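Local coordinates for protein alpha-1,6-mannanase (Bacteroides thetaiotaomicron, PDB 4V1S) that probably hydrolyses alpha-1,6-linked mannan, as a family 76 glycoside hydrolase from a gut bacterium, at residues F269-R272 with S273-M277; E52-S55 with V56-K59. All blocks are in the same frame, centred on the assembly; numbering follows the deposited sequence. Where two conformers were deposited one is given.

Contact 1 of 2, residues F269-R272 with S273-M277; sequences FMIR and SWLKM
Met270 lays its side chain over one face of the six-membered ring of Trp274, one turn further along helix 264-281. CB of Met270 sits almost squarely above that ring, 3.8 Å from the centroid and 13° off the normal, a CH-pi contact. The thioether then doubles back through bends at chi2 and chi3, which brings the methyl CE to 3.6 Å from CZ2 of Trp274. SD makes an oblique Met-aromatic contact, farther off at 5.4 Å from the centroid of the six-membered ring of Trp274, while CB and CE do the close touching. The carbonyl oxygen of Met270 also lies above the indole, 3.0 Å from its plane and offset toward the rim, while accepting the backbone N-H of Trp274 at 2.8 Å. CG1 of Ile271 adds a looser apolar contact, 4.4 Å from CE3 of Trp274. An alanine in place of Trp274 would probably leave the Met270 CB and methyl without their aromatic partner and Asn232, which takes the indole NE1 hydrogen bond, without its donor.

Beside the indole, Ser273 grips the carbonyl of Phe269 twice. Its N and its OG (2.9 Å from Phe269 O) come from opposite faces of the carbonyl plane; with OG anti to its own carbonyl carbon (chi1 -64°), the hydroxyl is turned back along the helix. Ile271 and Leu275 run side by side, CG2 to CD1 4.2 Å, toward helix 313-330, where Arg272 NE forms a salt bridge with Asp325. In one of its two conformers, Lys276 NZ forms a salt bridge with Glu217 of helix 202-219. The chemistry is thus that of a largely buried helix segment whose apolar side chains pack on neighbouring helices while the polar tips of Arg272 and Trp274 find partners there.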
ATOM      1  N   PHE A 269      -4.724  -1.745   6.068  1.00 13.37           N
ATOM      2  CA  PHE A 269      -3.370  -1.759   6.569  1.00  9.84           C
ATOM      3  C   PHE A 269      -3.314  -2.124   8.070  1.00 11.50           C
ATOM      4  O   PHE A 269      -2.345  -2.731   8.488  1.00 11.46           O
ATOM      5  CB  PHE A 269      -2.634  -0.447   6.335  1.00 10.83           C
ATOM      6  CG  PHE A 269      -2.059  -0.298   4.936  1.00 10.55           C
ATOM      7  CD1 PHE A 269      -0.913  -1.001   4.572  1.00 10.76           C
ATOM      8  CD2 PHE A 269      -2.580   0.625   4.041  1.00 11.66           C
ATOM      9  CE1 PHE A 269      -0.351  -0.843   3.330  1.00 12.05           C
ATOM     10  CE2 PHE A 269      -2.002   0.797   2.798  1.00 11.01           C
ATOM     11  CZ  PHE A 269      -0.890   0.066   2.458  1.00 10.58           C
ATOM     12  N   MET A 270      -4.356  -1.811   8.844  1.00 10.61           N
ATOM     13  CA  MET A 270      -4.438  -2.296  10.221  1.00 11.99           C
ATOM     14  C   MET A 270      -4.619  -3.814  10.287  1.00 12.37           C
ATOM     15  O   MET A 270      -3.932  -4.472  11.051  1.00 11.97           O
ATOM     16  CB  MET A 270      -5.509  -1.576  11.050  1.00 13.56           C
ATOM     17  CG  MET A 270      -5.237  -0.082  11.306  1.00 12.01           C
ATOM     18  SD  MET A 270      -3.731   0.293  12.238  1.00 12.76           S
ATOM     19  CE  MET A 270      -4.289  -0.218  13.854  1.00 13.07           C
ATOM     20  N   ILE A 271      -5.471  -4.356   9.428  1.00 13.54           N
ATOM     21  CA  ILE A 271      -5.669  -5.798   9.346  1.00 12.68           C
ATOM     22  C   ILE A 271      -4.319  -6.488   9.048  1.00 12.76           C
ATOM     23  O   ILE A 271      -3.934  -7.450   9.724  1.00 14.25           O
ATOM     24  CB  ILE A 271      -6.743  -6.158   8.301  1.00 11.61           C
ATOM     25  CG1 ILE A 271      -8.121  -5.714   8.766  1.00 14.19           C
ATOM     26  CG2 ILE A 271      -6.747  -7.661   8.022  1.00 12.76           C
ATOM     27  CD1 ILE A 271      -9.090  -5.552   7.590  1.00 13.33           C
ATOM     28  N   ARG A 272      -3.608  -6.027   8.015  1.00 12.91           N
ATOM     29  CA  ARG A 272      -2.355  -6.670   7.659  1.00 11.38           C
ATOM     30  C   ARG A 272      -1.375  -6.624   8.845  1.00 11.80           C
ATOM     31  O   ARG A 272      -0.656  -7.595   9.134  1.00 13.73           O
ATOM     32  CB  ARG A 272      -1.746  -6.009   6.428  1.00 11.17           C
ATOM     33  CG  ARG A 272      -2.613  -6.092   5.195  1.00 12.64           C
ATOM     34  CD  ARG A 272      -1.815  -5.799   3.936  1.00 14.60           C
ATOM     35  NE  ARG A 272      -0.963  -6.950   3.681  1.00 15.65           N
ATOM     36  CZ  ARG A 272       0.139  -6.974   2.953  1.00 17.33           C
ATOM     37  NH1 ARG A 272       0.592  -5.884   2.339  1.00 18.80           N
ATOM     38  NH2 ARG A 272       0.794  -8.130   2.833  1.00 26.56           N
ATOM     39  N   SER A 273      -1.341  -5.482   9.529  1.00 11.31           N
ATOM     40  CA  SER A 273      -0.477  -5.315  10.703  1.00 12.08           C
ATOM     41  C   SER A 273      -0.856  -6.288  11.804  1.00 12.87           C
ATOM     42  O   SER A 273       0.012  -6.971  12.362  1.00 15.16           O
ATOM     43  CB  SER A 273      -0.537  -3.874  11.208  1.00 13.62           C
ATOM     44  OG  SER A 273      -0.012  -2.966  10.252  1.00 12.77           O
ATOM     45  N   TRP A 274      -2.145  -6.340  12.123  1.00 13.48           N
ATOM     46  CA  TRP A 274      -2.610  -7.210  13.181  1.00 13.97           C
ATOM     47  C   TRP A 274      -2.318  -8.672  12.909  1.00 16.13           C
ATOM     48  O   TRP A 274      -1.991  -9.428  13.845  1.00 17.28           O
ATOM     49  CB  TRP A 274      -4.094  -7.014  13.444  1.00 14.20           C
ATOM     50  CG  TRP A 274      -4.469  -5.695  14.059  1.00 14.03           C
ATOM     51  CD1 TRP A 274      -3.785  -4.991  15.008  1.00 15.03           C
ATOM     52  CD2 TRP A 274      -5.665  -4.936  13.777  1.00 13.57           C
ATOM     53  NE1 TRP A 274      -4.477  -3.849  15.329  1.00 15.18           N
ATOM     54  CE2 TRP A 274      -5.631  -3.786  14.592  1.00 14.05           C
ATOM     55  CE3 TRP A 274      -6.748  -5.113  12.909  1.00 13.65           C
ATOM     56  CZ2 TRP A 274      -6.652  -2.824  14.582  1.00 14.77           C
ATOM     57  CZ3 TRP A 274      -7.742  -4.161  12.886  1.00 14.23           C
ATOM     58  CH2 TRP A 274      -7.694  -3.022  13.716  1.00 13.31           C
ATOM     59  N   LEU A 275      -2.407  -9.097  11.648  1.00 15.39           N
ATOM     60  CA  LEU A 275      -2.091 -10.492  11.320  1.00 16.30           C
ATOM     61  C   LEU A 275      -0.632 -10.784  11.601  1.00 16.84           C
ATOM     62  O   LEU A 275      -0.306 -11.871  12.087  1.00 20.59           O
ATOM     63  CB  LEU A 275      -2.493 -10.834   9.873  1.00 18.54           C
ATOM     64  CG  LEU A 275      -4.016 -10.827   9.626  1.00 17.65           C
ATOM     65  CD1 LEU A 275      -4.273 -11.021   8.155  1.00 17.95           C
ATOM     66  CD2 LEU A 275      -4.742 -11.895  10.442  1.00 18.00           C
ATOM     67  N   LYS A 276       0.269  -9.848  11.304  1.00 16.61           N
ATOM     68  CA  LYS A 276       1.688 -10.057  11.633  0.50 18.31           C
ATOM     69  C   LYS A 276       1.922 -10.034  13.137  1.00 18.08           C
ATOM     70  O   LYS A 276       2.743 -10.796  13.649  1.00 19.62           O
ATOM     71  CB  LYS A 276       2.605  -9.057  10.937  0.50 17.53           C
ATOM     72  CG  LYS A 276       2.555  -9.196   9.425  0.50 19.69           C
ATOM     73  CD  LYS A 276       3.755  -8.587   8.729  0.50 17.30           C
ATOM     74  CE  LYS A 276       4.946  -9.544   8.733  0.50 19.27           C
ATOM     75  NZ  LYS A 276       4.691 -10.710   7.834  0.50 29.19           N
ATOM     76  N   MET A 277       1.192  -9.171  13.845  1.00 16.51           N
ATOM     77  CA  MET A 277       1.334  -9.099  15.302  1.00 18.88           C
ATOM     78  C   MET A 277       0.848 -10.383  15.940  1.00 21.05           C
ATOM     79  O   MET A 277       1.448 -10.856  16.903  1.00 21.44           O
ATOM     80  CB  MET A 277       0.606  -7.891  15.867  1.00 19.03           C
ATOM     81  CG  MET A 277       1.216  -6.584  15.362  1.00 16.22           C
ATOM     82  SD  MET A 277       0.330  -5.099  15.780  1.00 17.47           S
ATOM     83  CE  MET A 277       0.916  -4.888  17.475  1.00 18.89           C
TER

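Contact 2 of 2, residues E52-S55 with V56-K59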
ATOM      1  N   GLU A  52       0.148  -6.368 -19.780  1.00 18.40           N
ATOM      2  CA  GLU A  52      -0.646  -5.474 -20.597  1.00 16.86           C
ATOM      3  C   GLU A  52      -0.802  -4.098 -19.956  1.00 17.88           C
ATOM      4  O   GLU A  52      -0.662  -3.058 -20.621  1.00 16.75           O
ATOM      5  CB  GLU A  52      -1.991  -6.111 -20.901  1.00 17.31           C
ATOM      6  CG  GLU A  52      -1.899  -7.236 -21.920  1.00 19.05           C
ATOM      7  CD  GLU A  52      -3.218  -7.981 -22.132  1.00 21.87           C
ATOM      8  OE1 GLU A  52      -4.135  -7.851 -21.294  1.00 24.21           O
ATOM      9  OE2 GLU A  52      -3.345  -8.719 -23.141  1.00 24.37           O
ATOM     10  N   THR A  53      -1.143  -4.105 -18.675  1.00 16.88           N
ATOM     11  CA  THR A  53      -1.376  -2.891 -17.938  1.00 14.74           C
ATOM     12  C   THR A  53      -0.092  -2.045 -17.878  1.00 13.94           C
ATOM     13  O   THR A  53      -0.116  -0.849 -18.116  1.00 16.14           O
ATOM     14  CB  THR A  53      -1.869  -3.194 -16.544  1.00 12.27           C
ATOM     15  OG1 THR A  53      -2.944  -4.143 -16.598  1.00 15.87           O
ATOM     16  CG2 THR A  53      -2.318  -1.948 -15.867  1.00 13.39           C
ATOM     17  N   LEU A  54       1.007  -2.700 -17.569  1.00 13.04           N
ATOM     18  CA  LEU A  54       2.313  -2.016 -17.514  1.00 15.43           C
ATOM     19  C   LEU A  54       2.693  -1.394 -18.838  1.00 15.66           C
ATOM     20  O   LEU A  54       3.324  -0.320 -18.884  1.00 16.05           O
ATOM     21  CB  LEU A  54       3.412  -2.958 -16.992  1.00 15.49           C
ATOM     22  CG  LEU A  54       3.268  -3.447 -15.537  1.00 16.91           C
ATOM     23  CD1 LEU A  54       4.266  -4.585 -15.249  1.00 16.84           C
ATOM     24  CD2 LEU A  54       3.462  -2.322 -14.523  1.00 14.01           C
ATOM     25  N   SER A  55       2.339  -2.070 -19.919  1.00 15.12           N
ATOM     26  CA  SER A  55       2.649  -1.563 -21.243  0.50 15.67           C
ATOM     27  C   SER A  55       1.897  -0.255 -21.487  1.00 14.82           C
ATOM     28  O   SER A  55       2.449   0.710 -22.031  1.00 17.18           O
ATOM     29  CB  SER A  55       2.295  -2.598 -22.311  0.50 16.47           C
ATOM     30  OG  SER A  55       2.574  -2.095 -23.584  0.50 17.65           O
ATOM     31  N   VAL A  56       0.640  -0.210 -21.063  1.00 14.93           N
ATOM     32  CA  VAL A  56      -0.147   1.017 -21.257  1.00 15.18           C
ATOM     33  C   VAL A  56       0.318   2.145 -20.358  1.00 15.07           C
ATOM     34  O   VAL A  56       0.449   3.285 -20.793  1.00 16.33           O
ATOM     35  CB  VAL A  56      -1.646   0.763 -21.110  1.00 15.71           C
ATOM     36  CG1 VAL A  56      -2.449   2.038 -21.314  1.00 19.52           C
ATOM     37  CG2 VAL A  56      -2.091  -0.224 -22.205  1.00 20.26           C
ATOM     38  N   ILE A  57       0.600   1.824 -19.109  1.00 12.38           N
ATOM     39  CA  ILE A  57       1.210   2.810 -18.190  1.00 11.40           C
ATOM     40  C   ILE A  57       2.488   3.403 -18.775  1.00 13.53           C
ATOM     41  O   ILE A  57       2.691   4.606 -18.722  1.00 16.71           O
ATOM     42  CB  ILE A  57       1.528   2.186 -16.822  1.00 11.85           C
ATOM     43  CG1 ILE A  57       0.246   1.784 -16.089  1.00 13.82           C
ATOM     44  CG2 ILE A  57       2.327   3.125 -15.932  1.00 13.65           C
ATOM     45  CD1 ILE A  57       0.477   0.715 -15.039  1.00 13.51           C
ATOM     46  N   ASP A  58       3.367   2.550 -19.315  1.00 13.71           N
ATOM     47  CA  ASP A  58       4.625   3.046 -19.890  1.00 14.99           C
ATOM     48  C   ASP A  58       4.367   3.944 -21.077  1.00 16.14           C
ATOM     49  O   ASP A  58       4.955   5.010 -21.165  1.00 15.05           O
ATOM     50  CB  ASP A  58       5.572   1.905 -20.261  1.00 17.11           C
ATOM     51  CG  ASP A  58       6.301   1.316 -19.058  1.00 18.27           C
ATOM     52  OD1 ASP A  58       6.137   1.832 -17.912  1.00 18.33           O
ATOM     53  OD2 ASP A  58       7.036   0.318 -19.278  1.00 24.57           O
ATOM     54  N   LYS A  59       3.466   3.530 -21.966  1.00 15.33           N
ATOM     55  CA  LYS A  59       3.141   4.319 -23.133  0.50 15.97           C
ATOM     56  C   LYS A  59       2.632   5.707 -22.708  1.00 15.90           C
ATOM     57  O   LYS A  59       3.073   6.738 -23.211  1.00 17.56           O
ATOM     58  CB  LYS A  59       2.114   3.551 -23.983  0.50 15.20           C
ATOM     59  CG  LYS A  59       2.046   4.030 -25.407  0.50 17.33           C
ATOM     60  CD  LYS A  59       1.146   3.125 -26.246  0.50 17.77           C
ATOM     61  CE  LYS A  59      -0.188   2.893 -25.533  0.50 20.61           C
ATOM     62  NZ  LYS A  59      -1.358   2.705 -26.443  0.50 20.23           N
TER
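Helix 46-61, close to the N-terminal end of the modelled chain, supplies two successive turns here, packed along one flank against helix 374-394. Thr53 and Ile57 lead that flank: the Thr53 methyl CG2 meets Ile57 CD1 at 3.9 Å, the two side chains crossing at a slant. With CG1 anti to its own carbonyl carbon (chi1 -66°), Ile57 folds back over the preceding turn, and CD1 ends 3.5 Å from Thr53 O. That same oxygen accepts the Ile57 N-H at 2.9 Å in a nearly straight bond (176°). Leu54 adds CD2 at 4.3 Å from Ile57 CD1, and beyond the segments Leu54 rests on Ala381 while Ile57 rests on Leu374 and Ser377.

Two of the polar side chains have partners outside the segments. Thr53 OG1 bonds back to Trp49 O, one turn earlier, and Asp58 OD1 takes part in a hydrogen bond with Tyr69 OH. Val56 sets CG2 3.5 Å from Glu52 O, while Glu52, Ser55 and Lys59 stand on the exposed side. This is the pattern of an amphipathic alpha-helix, its i to i+4 backbone bonds unbroken and its apolar flank turned to a neighbouring helix.

How the contacts relate
From the N terminus, contact 2 comes first, in helix 46-61, and is complete long before the chain reaches contact 1 in helix 264-281. The two follow in series and neither nests within nor crosses the other. Each lies between adjoining turns of one helix, so neither closes a loop. Contact 1 and contact 2 sit on opposite sides of the chain's centre; the centres of contacts 1 and 2 are about 31 Å apart and the nearest atoms of contacts 1 and 2 about 17 Å apart. Contact 1 is buried, packed against helices 202-219, 222-239, 284-301 and 313-330; contact 2, only partly buried, joins the first part of the chain to its last helix, 374-394. Both thus belong to the mainly helical architecture of this glycoside hydrolase.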